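Local coordinates for protein cytosolic phospholipase A2 delta (Homo sapiens, PDB 5IZ5) that hydrolyses glycerophospholipids at the sn-2 position in a calcium-dependent manner, with a preference for linoleic acid there, releasing a free fatty acid and a lysophospholipid, at residues L465-L469 against A529-N533; T478-W484 against W628-D634; L602-S606 against C648-Y654. The protein carries 3 engineered substitutions. All blocks are in the same frame, centred on the assembly; numbering follows the deposited sequence.

Interaction 1: L465-L469 against A529-N533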
ATOM      1  N   LEU B 465       9.605   8.381  -6.328  1.00 37.69           N
ATOM      2  CA  LEU B 465       9.031   7.159  -5.772  1.00 36.19           C
ATOM      3  C   LEU B 465       8.700   7.370  -4.291  1.00 37.90           C
ATOM      4  O   LEU B 465       9.589   7.625  -3.473  1.00 37.83           O
ATOM      5  CB  LEU B 465      10.012   6.001  -5.946  1.00 36.88           C
ATOM      6  CG  LEU B 465      10.297   5.637  -7.415  1.00 36.79           C
ATOM      7  CD1 LEU B 465      11.622   4.907  -7.573  1.00 36.69           C
ATOM      8  CD2 LEU B 465       9.160   4.812  -8.003  1.00 36.01           C
ATOM      9  N   TYR B 466       7.417   7.281  -3.957  1.00 36.77           N
ATOM     10  CA  TYR B 466       6.950   7.503  -2.598  1.00 35.73           C
ATOM     11  C   TYR B 466       6.512   6.155  -2.026  1.00 37.43           C
ATOM     12  O   TYR B 466       5.816   5.388  -2.709  1.00 37.73           O
ATOM     13  CB  TYR B 466       5.762   8.467  -2.580  1.00 35.74           C
ATOM     14  CG  TYR B 466       5.895   9.753  -3.395  1.00 35.44           C
ATOM     15  CD1 TYR B 466       6.121  10.978  -2.771  1.00 35.21           C
ATOM     16  CD2 TYR B 466       5.734   9.751  -4.780  1.00 36.13           C
ATOM     17  CE1 TYR B 466       6.210  12.161  -3.494  1.00 36.78           C
ATOM     18  CE2 TYR B 466       5.827  10.932  -5.517  1.00 36.84           C
ATOM     19  CZ  TYR B 466       6.061  12.134  -4.870  1.00 36.50           C
ATOM     20  OH  TYR B 466       6.145  13.319  -5.579  1.00 35.55           O
ATOM     21  N   LEU B 467       6.901   5.862  -0.783  1.00 37.95           N
ATOM     22  CA  LEU B 467       6.617   4.537  -0.193  1.00 40.28           C
ATOM     23  C   LEU B 467       5.679   4.571   1.012  1.00 38.11           C
ATOM     24  O   LEU B 467       5.665   5.530   1.796  1.00 35.91           O
ATOM     25  CB  LEU B 467       7.908   3.823   0.222  1.00 43.45           C
ATOM     26  CG  LEU B 467       8.532   2.671  -0.579  1.00 46.20           C
ATOM     27  CD1 LEU B 467       7.903   2.401  -1.933  1.00 49.22           C
ATOM     28  CD2 LEU B 467      10.024   2.916  -0.726  1.00 47.86           C
ATOM     29  N   SER B 468       4.896   3.501   1.132  1.00 38.06           N
ATOM     30  CA  SER B 468       4.099   3.224   2.312  1.00 39.04           C
ATOM     31  C   SER B 468       4.019   1.722   2.554  1.00 38.92           C
ATOM     32  O   SER B 468       4.320   0.932   1.675  1.00 40.37           O
ATOM     33  CB  SER B 468       2.691   3.762   2.107  1.00 40.17           C
ATOM     34  OG  SER B 468       2.027   2.980   1.137  1.00 41.73           O
ATOM     35  N   LEU B 469       3.589   1.335   3.748  1.00 39.93           N
ATOM     36  CA  LEU B 469       3.403  -0.073   4.113  1.00 40.47           C
ATOM     37  C   LEU B 469       1.930  -0.394   4.246  1.00 38.90           C
ATOM     38  O   LEU B 469       1.206   0.361   4.889  1.00 38.53           O
ATOM     39  CB  LEU B 469       4.083  -0.364   5.461  1.00 42.71           C
ATOM     40  CG  LEU B 469       5.624  -0.432   5.483  1.00 44.47           C
ATOM     41  CD1 LEU B 469       6.169  -0.531   6.902  1.00 46.12           C
ATOM     42  CD2 LEU B 469       6.124  -1.599   4.641  1.00 43.97           C
ATOM     43  N   ALA B 529      -0.530  12.798   3.521  1.00 36.13           N
ATOM     44  CA  ALA B 529      -1.017  12.401   4.841  1.00 35.55           C
ATOM     45  C   ALA B 529      -0.762  10.925   5.136  1.00 36.24           C
ATOM     46  O   ALA B 529      -0.385  10.602   6.255  1.00 35.97           O
ATOM     47  CB  ALA B 529      -2.493  12.712   4.979  1.00 34.84           C
ATOM     48  N   ILE B 530      -0.985  10.051   4.144  1.00 37.87           N
ATOM     49  CA  ILE B 530      -0.702   8.606   4.231  1.00 38.66           C
ATOM     50  C   ILE B 530       0.786   8.388   4.415  1.00 37.81           C
ATOM     51  O   ILE B 530       1.212   7.635   5.289  1.00 37.69           O
ATOM     52  CB  ILE B 530      -1.056   7.842   2.922  1.00 39.85           C
ATOM     53  CG1 ILE B 530      -2.501   8.072   2.468  1.00 41.97           C
ATOM     54  CG2 ILE B 530      -0.723   6.347   3.021  1.00 38.03           C
ATOM     55  CD1 ILE B 530      -3.567   7.680   3.447  1.00 44.63           C
ATOM     56  N   TRP B 531       1.575   9.026   3.557  1.00 36.37           N
ATOM     57  CA  TRP B 531       3.028   8.859   3.569  1.00 36.11           C
ATOM     58  C   TRP B 531       3.651   9.293   4.894  1.00 35.05           C
ATOM     59  O   TRP B 531       4.647   8.718   5.327  1.00 35.55           O
ATOM     60  CB  TRP B 531       3.664   9.639   2.411  1.00 36.43           C
ATOM     61  CG  TRP B 531       3.217   9.158   1.055  1.00 36.43           C
ATOM     62  CD1 TRP B 531       2.871   7.882   0.707  1.00 37.03           C
ATOM     63  CD2 TRP B 531       3.098   9.941  -0.131  1.00 36.88           C
ATOM     64  NE1 TRP B 531       2.536   7.822  -0.616  1.00 36.63           N
ATOM     65  CE2 TRP B 531       2.666   9.074  -1.158  1.00 36.94           C
ATOM     66  CE3 TRP B 531       3.304  11.296  -0.426  1.00 36.19           C
ATOM     67  CZ2 TRP B 531       2.445   9.515  -2.460  1.00 36.21           C
ATOM     68  CZ3 TRP B 531       3.073  11.734  -1.719  1.00 36.28           C
ATOM     69  CH2 TRP B 531       2.653  10.846  -2.719  1.00 35.61           C
ATOM     70  N   SER B 532       3.070  10.313   5.513  1.00 34.96           N
ATOM     71  CA  SER B 532       3.566  10.852   6.767  1.00 35.39           C
ATOM     72  C   SER B 532       2.579  10.649   7.923  1.00 35.98           C
ATOM     73  O   SER B 532       2.549  11.470   8.852  1.00 33.91           O
ATOM     74  CB  SER B 532       3.901  12.341   6.598  1.00 35.40           C
ATOM     75  OG  SER B 532       2.749  13.118   6.307  1.00 36.59           O
ATOM     76  N   ASN B 533       1.773   9.578   7.874  1.00 35.49           N
ATOM     77  CA  ASN B 533       0.752   9.360   8.925  1.00 38.34           C
ATOM     78  C   ASN B 533       1.262   8.910  10.303  1.00 39.31           C
ATOM     79  O   ASN B 533       0.470   8.646  11.207  1.00 37.06           O
ATOM     80  CB  ASN B 533      -0.451   8.508   8.451  1.00 37.47           C
ATOM     81  CG  ASN B 533      -0.137   7.034   8.246  1.00 39.36           C
ATOM     82  OD1 ASN B 533       0.908   6.524   8.640  1.00 39.40           O
ATOM     83  ND2 ASN B 533      -1.080   6.330   7.614  1.00 41.88           N
TER
HETATM   84  O   HOH W   1       6.063   6.605   4.390  1.00 35.89           O
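Y466, on strand 463-471 of the central mixed sheet of the catalytic domain, lays its ring against the indole of W531 in the last turn of helix 524-531. The two form an offset stack, with the phenol and the six-membered ring of the indole only 8° from parallel and their centroids 4.2 Å apart. The offset places W531 CH2 over the rim of the phenol face, while Y466 CD1 comes to 3.3 Å from W531 CZ3, the closest approach of the two rings. CG anti to the carbonyl carbon (chi1 -48°) lays the phenol along the indole. The methylene, set by the strand backbone, adds a CH-pi contact: CB lies 3.7 Å from the centroid of the six-membered ring, 22° off the ring normal. Beyond the stack, the phenol OH is hydrogen-bonded to Q452, which anchors the far end of the ring.

L467 turns its side chain away from the helix and contributes through its backbone instead. A water lies 2.8 Å from L467 O and 2.7 Å from W531 O, in position to bridge strand and helix end where no direct hydrogen bond joins them. At S468 CB again points toward the helix. It sits near the plane of the indole, at the edge, 4.4 Å from W531 CD1, and equally far from CG2 of I530.

F487 on the neighbouring strand meets W531 edge-to-face, and T368 of helix 367-375 touches both stacked side chains. The W531 side chain lies about 6 Å from those of the nucleophile S365 and of D651, the probable proton acceptor. The contact thus joins helix to sheet beside the catalytic pair chiefly by dispersion between flat rings, with one water between the L467 and W531 carbonyls.

Interaction 2: T478-W484 against W628-D634; sequences TLDFKEW and WADYQLD
F481 holds CG anti to the backbone N (chi1 177°), which swings its ring from the end of a type I turn, T478 to F481, toward L633 on the short helix 631-634. T478 CG2, placed anti to its carbonyl carbon, reaches the same leucine. L633 CD1 is therefore shared: it lies 3.7 Å from F481 CD2 and a tight 3.3 Å from T478 CG2. The leucine crosses the phenylalanine at about a right angle, with CB and CD2 also near the CD2 corner of the ring. K472 adds a cation-pi contact to F481.

The carboxylate of D630 lies near the backbone of D480 and K482. OD1 stands 3.2 Å from K482 O, two acceptors that no hydrogen bond joins. Farther along, the side chains of W484 and W628 cross at about a right angle while their ring planes meet obliquely at 65°, with W484 CD1 3.8 Å from W628 CZ3; W484 NE1 is bonded to Y693.

No hydrogen bond crosses between the two segments. Hydrophobic packing at two points therefore carries this partly buried junction of a turn and its following strand with W628-D634, while the acceptor-rich middle would probably disfavour closer approach.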
ATOM      1  N   THR B 478      -0.273 -10.978  13.819  1.00 91.91           N
ATOM      2  CA  THR B 478       0.063 -10.360  12.529  1.00 91.41           C
ATOM      3  C   THR B 478       0.541  -8.889  12.653  1.00 89.91           C
ATOM      4  O   THR B 478       0.346  -8.088  11.734  1.00 88.49           O
ATOM      5  CB  THR B 478      -1.132 -10.423  11.537  1.00 90.21           C
ATOM      6  OG1 THR B 478      -2.045  -9.341  11.785  1.00 90.81           O
ATOM      7  CG2 THR B 478      -1.872 -11.764  11.639  1.00 89.75           C
ATOM      8  N   LEU B 479       1.189  -8.546  13.767  1.00 89.96           N
ATOM      9  CA  LEU B 479       1.590  -7.149  14.040  1.00 90.63           C
ATOM     10  C   LEU B 479       2.633  -6.688  13.015  1.00 86.49           C
ATOM     11  O   LEU B 479       2.589  -5.560  12.501  1.00 87.52           O
ATOM     12  CB  LEU B 479       2.163  -7.036  15.468  1.00 93.72           C
ATOM     13  CG  LEU B 479       2.528  -5.678  16.132  1.00 95.84           C
ATOM     14  CD1 LEU B 479       3.783  -5.037  15.537  1.00 96.16           C
ATOM     15  CD2 LEU B 479       1.356  -4.702  16.099  1.00 95.12           C
ATOM     16  N   ASP B 480       3.561  -7.594  12.728  1.00 83.29           N
ATOM     17  CA  ASP B 480       4.687  -7.345  11.829  1.00 80.59           C
ATOM     18  C   ASP B 480       4.494  -7.899  10.406  1.00 73.95           C
ATOM     19  O   ASP B 480       5.471  -8.041   9.669  1.00 74.10           O
ATOM     20  CB  ASP B 480       5.993  -7.883  12.443  1.00 83.29           C
ATOM     21  CG  ASP B 480       5.919  -9.360  12.804  1.00 85.87           C
ATOM     22  OD1 ASP B 480       6.996  -9.974  12.958  1.00 88.31           O
ATOM     23  OD2 ASP B 480       4.802  -9.907  12.945  1.00 88.70           O
ATOM     24  N   PHE B 481       3.252  -8.232  10.043  1.00 66.28           N
ATOM     25  CA  PHE B 481       2.862  -8.407   8.639  1.00 61.33           C
ATOM     26  C   PHE B 481       2.876  -7.051   7.955  1.00 57.34           C
ATOM     27  O   PHE B 481       2.186  -6.134   8.393  1.00 53.54           O
ATOM     28  CB  PHE B 481       1.458  -8.989   8.548  1.00 63.37           C
ATOM     29  CG  PHE B 481       0.935  -9.132   7.136  1.00 63.92           C
ATOM     30  CD1 PHE B 481       0.250  -8.088   6.524  1.00 63.39           C
ATOM     31  CD2 PHE B 481       1.106 -10.316   6.430  1.00 64.92           C
ATOM     32  CE1 PHE B 481      -0.240  -8.219   5.237  1.00 63.35           C
ATOM     33  CE2 PHE B 481       0.613 -10.453   5.143  1.00 64.09           C
ATOM     34  CZ  PHE B 481      -0.060  -9.403   4.547  1.00 63.24           C
ATOM     35  N   LYS B 482       3.639  -6.925   6.876  1.00 53.71           N
ATOM     36  CA  LYS B 482       3.827  -5.623   6.241  1.00 52.12           C
ATOM     37  C   LYS B 482       4.284  -5.780   4.803  1.00 47.43           C
ATOM     38  O   LYS B 482       5.211  -6.525   4.522  1.00 46.75           O
ATOM     39  CB  LYS B 482       4.845  -4.795   7.041  1.00 55.83           C
ATOM     40  CG  LYS B 482       6.169  -5.490   7.272  1.00 61.32           C
ATOM     41  CD  LYS B 482       7.055  -4.623   8.145  1.00 67.27           C
ATOM     42  CE  LYS B 482       8.536  -4.856   7.881  1.00 71.04           C
ATOM     43  NZ  LYS B 482       9.305  -3.588   8.042  1.00 73.51           N
ATOM     44  N   GLU B 483       3.611  -5.060   3.911  1.00 43.11           N
ATOM     45  CA  GLU B 483       3.817  -5.125   2.466  1.00 40.50           C
ATOM     46  C   GLU B 483       4.103  -3.736   1.920  1.00 37.86           C
ATOM     47  O   GLU B 483       3.367  -2.786   2.199  1.00 35.53           O
ATOM     48  CB  GLU B 483       2.567  -5.693   1.788  1.00 40.03           C
ATOM     49  CG  GLU B 483       2.169  -7.054   2.334  1.00 40.99           C
ATOM     50  CD  GLU B 483       0.829  -7.535   1.816  1.00 39.27           C
ATOM     51  OE1 GLU B 483       0.755  -8.706   1.408  1.00 39.75           O
ATOM     52  OE2 GLU B 483      -0.147  -6.752   1.832  1.00 39.16           O
ATOM     53  N   TRP B 484       5.166  -3.622   1.132  1.00 37.03           N
ATOM     54  CA  TRP B 484       5.548  -2.331   0.572  1.00 38.04           C
ATOM     55  C   TRP B 484       4.621  -1.967  -0.582  1.00 35.43           C
ATOM     56  O   TRP B 484       4.414  -2.768  -1.497  1.00 34.21           O
ATOM     57  CB  TRP B 484       7.011  -2.338   0.116  1.00 38.73           C
ATOM     58  CG  TRP B 484       7.971  -2.480   1.267  1.00 40.67           C
ATOM     59  CD1 TRP B 484       8.552  -3.630   1.711  1.00 41.46           C
ATOM     60  CD2 TRP B 484       8.432  -1.436   2.133  1.00 40.67           C
ATOM     61  NE1 TRP B 484       9.353  -3.364   2.799  1.00 42.95           N
ATOM     62  CE2 TRP B 484       9.298  -2.024   3.079  1.00 41.94           C
ATOM     63  CE3 TRP B 484       8.198  -0.063   2.201  1.00 42.71           C
ATOM     64  CZ2 TRP B 484       9.934  -1.279   4.085  1.00 42.59           C
ATOM     65  CZ3 TRP B 484       8.831   0.680   3.199  1.00 44.72           C
ATOM     66  CH2 TRP B 484       9.692   0.071   4.126  1.00 42.46           C
ATOM     67  N   TRP B 628       9.989 -10.722  -1.176  1.00 53.36           N
ATOM     68  CA  TRP B 628       9.213  -9.868  -0.274  1.00 53.02           C
ATOM     69  C   TRP B 628       8.377 -10.637   0.748  1.00 53.71           C
ATOM     70  O   TRP B 628       7.773 -10.028   1.622  1.00 52.82           O
ATOM     71  CB  TRP B 628       8.340  -8.915  -1.093  1.00 51.86           C
ATOM     72  CG  TRP B 628       9.183  -8.046  -1.968  1.00 51.04           C
ATOM     73  CD1 TRP B 628       9.304  -8.115  -3.327  1.00 49.70           C
ATOM     74  CD2 TRP B 628      10.070  -7.010  -1.537  1.00 50.34           C
ATOM     75  NE1 TRP B 628      10.195  -7.167  -3.770  1.00 51.07           N
ATOM     76  CE2 TRP B 628      10.680  -6.476  -2.690  1.00 49.67           C
ATOM     77  CE3 TRP B 628      10.402  -6.474  -0.286  1.00 51.30           C
ATOM     78  CZ2 TRP B 628      11.604  -5.432  -2.634  1.00 50.36           C
ATOM     79  CZ3 TRP B 628      11.323  -5.432  -0.229  1.00 50.83           C
ATOM     80  CH2 TRP B 628      11.911  -4.923  -1.398  1.00 50.63           C
ATOM     81  N   ALA B 629       8.362 -11.966   0.677  1.00 57.62           N
ATOM     82  CA  ALA B 629       7.491 -12.740   1.582  1.00 60.47           C
ATOM     83  C   ALA B 629       7.906 -12.741   3.062  1.00 63.61           C
ATOM     84  O   ALA B 629       9.024 -13.117   3.388  1.00 63.05           O
ATOM     85  CB  ALA B 629       7.342 -14.184   1.104  1.00 59.49           C
ATOM     86  N   ASP B 630       6.976 -12.300   3.921  1.00 71.92           N
ATOM     87  CA  ASP B 630       6.946 -12.565   5.378  1.00 74.91           C
ATOM     88  C   ASP B 630       6.580 -14.031   5.590  1.00 79.09           C
ATOM     89  O   ASP B 630       5.419 -14.403   5.418  1.00 79.81           O
ATOM     90  CB  ASP B 630       5.861 -11.702   6.070  1.00 75.55           C
ATOM     91  CG  ASP B 630       6.374 -10.349   6.550  1.00 77.63           C
ATOM     92  OD1 ASP B 630       6.022  -9.339   5.904  1.00 71.81           O
ATOM     93  OD2 ASP B 630       7.096 -10.286   7.583  1.00 79.86           O
ATOM     94  N   TYR B 631       7.526 -14.864   6.015  1.00 81.38           N
ATOM     95  CA  TYR B 631       7.383 -16.304   5.766  1.00 82.26           C
ATOM     96  C   TYR B 631       6.001 -16.878   6.133  1.00 84.99           C
ATOM     97  O   TYR B 631       5.239 -17.336   5.261  1.00 88.10           O
ATOM     98  CB  TYR B 631       8.472 -17.121   6.475  1.00 81.25           C
ATOM     99  CG  TYR B 631       8.145 -18.607   6.555  1.00 80.22           C
ATOM    100  CD1 TYR B 631       8.378 -19.341   7.719  1.00 77.89           C
ATOM    101  CD2 TYR B 631       7.570 -19.271   5.466  1.00 80.04           C
ATOM    102  CE1 TYR B 631       8.063 -20.693   7.786  1.00 77.48           C
ATOM    103  CE2 TYR B 631       7.246 -20.617   5.527  1.00 80.10           C
ATOM    104  CZ  TYR B 631       7.496 -21.323   6.687  1.00 79.39           C
ATOM    105  OH  TYR B 631       7.177 -22.660   6.744  1.00 79.05           O
ATOM    106  N   GLN B 632       5.693 -16.838   7.424  1.00 82.32           N
ATOM    107  CA  GLN B 632       4.610 -17.655   7.992  1.00 81.79           C
ATOM    108  C   GLN B 632       3.251 -17.241   7.453  1.00 82.82           C
ATOM    109  O   GLN B 632       2.477 -18.070   6.972  1.00 82.92           O
ATOM    110  CB  GLN B 632       4.586 -17.543   9.522  1.00 80.86           C
ATOM    111  CG  GLN B 632       5.953 -17.705  10.209  1.00 79.33           C
ATOM    112  CD  GLN B 632       6.268 -19.128  10.648  1.00 81.21           C
ATOM    113  OE1 GLN B 632       7.382 -19.612  10.440  1.00 77.87           O
ATOM    114  NE2 GLN B 632       5.303 -19.798  11.273  1.00 82.14           N
ATOM    115  N   LEU B 633       2.952 -15.955   7.563  1.00 84.03           N
ATOM    116  CA  LEU B 633       1.696 -15.437   7.023  1.00 85.54           C
ATOM    117  C   LEU B 633       1.579 -15.586   5.499  1.00 86.17           C
ATOM    118  O   LEU B 633       0.484 -15.837   4.971  1.00 87.22           O
ATOM    119  CB  LEU B 633       1.484 -13.966   7.454  1.00 86.06           C
ATOM    120  CG  LEU B 633       0.157 -13.782   8.186  1.00 87.42           C
ATOM    121  CD1 LEU B 633       0.171 -12.615   9.162  1.00 87.37           C
ATOM    122  CD2 LEU B 633      -0.979 -13.640   7.191  1.00 87.34           C
ATOM    123  N   ASP B 634       2.700 -15.474   4.797  1.00 83.35           N
ATOM    124  CA  ASP B 634       2.689 -15.559   3.339  1.00 80.16           C
ATOM    125  C   ASP B 634       2.497 -16.984   2.819  1.00 78.66           C
ATOM    126  O   ASP B 634       1.968 -17.177   1.724  1.00 77.89           O
ATOM    127  CB  ASP B 634       3.944 -14.909   2.762  1.00 79.51           C
ATOM    128  CG  ASP B 634       3.999 -13.415   3.045  1.00 79.37           C
ATOM    129  OD1 ASP B 634       2.964 -12.816   3.404  1.00 80.96           O
ATOM    130  OD2 ASP B 634       5.079 -12.825   2.921  1.00 79.72           O
TER

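Interaction 3: L602-S606 against C648-Y654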
ATOM      1  N   LEU B 602      -6.961   5.433  12.888  1.00 54.58           N
ATOM      2  CA  LEU B 602      -5.774   6.229  12.664  1.00 58.67           C
ATOM      3  C   LEU B 602      -5.454   6.343  11.180  1.00 57.57           C
ATOM      4  O   LEU B 602      -5.003   7.392  10.718  1.00 56.81           O
ATOM      5  CB  LEU B 602      -4.576   5.592  13.377  1.00 60.40           C
ATOM      6  CG  LEU B 602      -4.403   5.933  14.857  1.00 63.67           C
ATOM      7  CD1 LEU B 602      -3.260   5.112  15.439  1.00 64.43           C
ATOM      8  CD2 LEU B 602      -4.203   7.426  15.090  1.00 65.35           C
ATOM      9  N   HIS B 603      -5.690   5.249  10.460  1.00 55.61           N
ATOM     10  CA  HIS B 603      -5.215   5.064   9.098  1.00 55.46           C
ATOM     11  C   HIS B 603      -6.337   5.097   8.072  1.00 55.74           C
ATOM     12  O   HIS B 603      -7.483   4.776   8.381  1.00 52.32           O
ATOM     13  CB  HIS B 603      -4.476   3.736   9.019  1.00 56.48           C
ATOM     14  CG  HIS B 603      -3.420   3.587  10.065  1.00 57.35           C
ATOM     15  ND1 HIS B 603      -2.558   4.609  10.403  1.00 59.94           N
ATOM     16  CD2 HIS B 603      -3.094   2.541  10.858  1.00 58.45           C
ATOM     17  CE1 HIS B 603      -1.745   4.196  11.359  1.00 58.55           C
ATOM     18  NE2 HIS B 603      -2.048   2.945  11.649  1.00 59.21           N
ATOM     19  N   GLN B 604      -5.998   5.497   6.848  1.00 58.03           N
ATOM     20  CA  GLN B 604      -6.954   5.508   5.740  1.00 58.95           C
ATOM     21  C   GLN B 604      -7.462   4.085   5.476  1.00 55.41           C
ATOM     22  O   GLN B 604      -6.729   3.107   5.645  1.00 53.54           O
ATOM     23  CB  GLN B 604      -6.306   6.118   4.480  1.00 63.01           C
ATOM     24  CG  GLN B 604      -7.257   6.473   3.363  1.00 65.26           C
ATOM     25  CD  GLN B 604      -8.077   7.690   3.704  1.00 69.47           C
ATOM     26  OE1 GLN B 604      -9.061   7.591   4.438  1.00 78.86           O
ATOM     27  NE2 GLN B 604      -7.673   8.850   3.191  1.00 69.41           N
ATOM     28  N   ARG B 605      -8.731   3.964   5.111  1.00 55.55           N
ATOM     29  CA  ARG B 605      -9.289   2.664   4.736  1.00 58.55           C
ATOM     30  C   ARG B 605      -9.494   2.555   3.224  1.00 53.23           C
ATOM     31  O   ARG B 605     -10.613   2.492   2.713  1.00 57.29           O
ATOM     32  CB  ARG B 605     -10.569   2.387   5.527  1.00 64.02           C
ATOM     33  CG  ARG B 605     -10.251   2.035   6.968  1.00 69.46           C
ATOM     34  CD  ARG B 605     -11.487   1.924   7.835  1.00 73.64           C
ATOM     35  NE  ARG B 605     -11.163   1.427   9.173  1.00 77.70           N
ATOM     36  CZ  ARG B 605     -12.068   1.033  10.069  1.00 80.42           C
ATOM     37  NH1 ARG B 605     -13.366   1.079   9.784  1.00 81.25           N
ATOM     38  NH2 ARG B 605     -11.673   0.594  11.260  1.00 81.09           N
ATOM     39  N   SER B 606      -8.376   2.485   2.520  1.00 47.33           N
ATOM     40  CA  SER B 606      -8.383   2.569   1.069  1.00 44.51           C
ATOM     41  C   SER B 606      -8.935   1.300   0.442  1.00 41.10           C
ATOM     42  O   SER B 606      -8.564   0.204   0.844  1.00 38.60           O
ATOM     43  CB  SER B 606      -6.979   2.818   0.547  1.00 44.20           C
ATOM     44  OG  SER B 606      -6.524   4.090   0.969  1.00 46.74           O
ATOM     45  N   CYS B 648      -4.819  -1.037   4.657  1.00 37.54           N
ATOM     46  CA  CYS B 648      -4.513  -0.163   5.778  1.00 38.24           C
ATOM     47  C   CYS B 648      -3.084   0.333   5.608  1.00 37.79           C
ATOM     48  O   CYS B 648      -2.128  -0.341   5.997  1.00 37.87           O
ATOM     49  CB  CYS B 648      -4.694  -0.876   7.120  1.00 39.73           C
ATOM     50  SG  CYS B 648      -4.424   0.221   8.534  1.00 42.68           S
ATOM     51  N   LEU B 649      -2.952   1.529   5.043  1.00 38.02           N
ATOM     52  CA  LEU B 649      -1.660   2.050   4.628  1.00 38.04           C
ATOM     53  C   LEU B 649      -1.042   2.942   5.696  1.00 38.59           C
ATOM     54  O   LEU B 649      -1.680   3.858   6.226  1.00 37.64           O
ATOM     55  CB  LEU B 649      -1.788   2.810   3.305  1.00 39.96           C
ATOM     56  CG  LEU B 649      -2.170   1.935   2.105  1.00 39.95           C
ATOM     57  CD1 LEU B 649      -2.408   2.795   0.881  1.00 41.85           C
ATOM     58  CD2 LEU B 649      -1.102   0.903   1.798  1.00 39.06           C
ATOM     59  N   VAL B 650       0.219   2.662   5.987  1.00 37.29           N
ATOM     60  CA  VAL B 650       0.918   3.245   7.100  1.00 38.81           C
ATOM     61  C   VAL B 650       2.238   3.877   6.635  1.00 38.42           C
ATOM     62  O   VAL B 650       2.815   3.464   5.640  1.00 37.75           O
ATOM     63  CB  VAL B 650       1.063   2.143   8.180  1.00 40.92           C
ATOM     64  CG1 VAL B 650       2.461   2.039   8.738  1.00 41.07           C
ATOM     65  CG2 VAL B 650       0.035   2.368   9.272  1.00 42.86           C
ATOM     66  N   ASP B 651       2.657   4.927   7.333  1.00 38.89           N
ATOM     67  CA  ASP B 651       3.975   5.560   7.167  1.00 38.84           C
ATOM     68  C   ASP B 651       5.075   4.521   7.409  1.00 40.49           C
ATOM     69  O   ASP B 651       4.990   3.780   8.376  1.00 39.37           O
ATOM     70  CB  ASP B 651       4.040   6.714   8.181  1.00 37.94           C
ATOM     71  CG  ASP B 651       5.306   7.534   8.096  1.00 37.16           C
ATOM     72  OD1 ASP B 651       6.351   7.001   7.678  1.00 35.99           O
ATOM     73  OD2 ASP B 651       5.246   8.725   8.484  1.00 34.95           O
ATOM     74  N   ALA B 652       6.085   4.449   6.532  1.00 42.29           N
ATOM     75  CA  ALA B 652       7.227   3.521   6.726  1.00 44.17           C
ATOM     76  C   ALA B 652       7.935   3.714   8.071  1.00 45.38           C
ATOM     77  O   ALA B 652       8.493   2.768   8.629  1.00 47.57           O
ATOM     78  CB  ALA B 652       8.237   3.667   5.596  1.00 44.19           C
ATOM     79  N   ALA B 653       7.900   4.940   8.584  1.00 47.02           N
ATOM     80  CA  ALA B 653       8.487   5.264   9.882  1.00 50.55           C
ATOM     81  C   ALA B 653       7.910   4.460  11.064  1.00 54.39           C
ATOM     82  O   ALA B 653       8.510   4.447  12.131  1.00 60.24           O
ATOM     83  CB  ALA B 653       8.365   6.759  10.146  1.00 49.87           C
ATOM     84  N   TYR B 654       6.757   3.808  10.894  1.00 55.81           N
ATOM     85  CA  TYR B 654       6.237   2.880  11.920  1.00 58.22           C
ATOM     86  C   TYR B 654       7.075   1.607  12.063  1.00 61.91           C
ATOM     87  O   TYR B 654       7.013   0.931  13.093  1.00 62.70           O
ATOM     88  CB  TYR B 654       4.800   2.446  11.620  1.00 57.19           C
ATOM     89  CG  TYR B 654       3.736   3.464  11.950  1.00 57.43           C
ATOM     90  CD1 TYR B 654       3.416   4.469  11.058  1.00 56.89           C
ATOM     91  CD2 TYR B 654       3.035   3.409  13.150  1.00 59.47           C
ATOM     92  CE1 TYR B 654       2.433   5.397  11.349  1.00 59.44           C
ATOM     93  CE2 TYR B 654       2.048   4.336  13.451  1.00 60.05           C
ATOM     94  CZ  TYR B 654       1.747   5.330  12.543  1.00 60.10           C
ATOM     95  OH  TYR B 654       0.773   6.273  12.816  1.00 58.71           O
TER
HETATM   96  O   HOH W   2      -4.952   3.204   3.686  1.00 46.00           O
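A water held by three groups joins the loop 602-606 to C648-Y654, the segment that carries strand 649-650 of the central sheet and D651, the probable proton acceptor of the Ser-Asp dyad characteristic of the cPLA2 and patatin families. The water donates to Q604 O at 2.6 Å and accepts from L649 N at 2.9 Å; S606 OG makes a longer third bond.

H603 packs beside this bridge. V650 CG2 sits over the centre of the imidazole, 3.3 Å from the ring centroid and 15° off its normal, a CH-pi contact, while L602 CB lies over the opposite face, toward its rim. C648 SG approaches obliquely, 3.5 Å from H603 CD2. At the other end the imidazole turns its edge to the face of Y654, planes at 88°, in an offset edge-to-face pair. N533 O is hydrogen-bonded to the tyrosine OH.

Past V650 the chain makes an Asx turn, A653 N donating to D651 OD1, and D651 OD2 is hydrogen-bonded to the nucleophile S365. H603 NE2, although buried, has no hydrogen-bonding partner in the model; its close neighbour is the methyl V650 CG2, 3.2 Å away.

In the fold
All three contacts gather on the same mixed sheet. Interactions 1 and 3 are buried, their centres 8 Å apart, and lie on neighbouring strands, 463-471 and 649-650 respectively: L469 O probably accepts from V650 N, and N533 OD1 is hydrogen-bonded to D651 N. Interaction 1 rests on an offset stack of two rings, interaction 3 on an imidazole with a methyl over its face and a tyrosine at its edge; each has a water between its segments. Interaction 2 is only partly buried and relies on aliphatic and aromatic packing beside a carboxylate. W484 nevertheless ties it inward, touching L469 and L467 of interaction 1 and A652 of interaction 3, so the less buried contact adjoins both core ones.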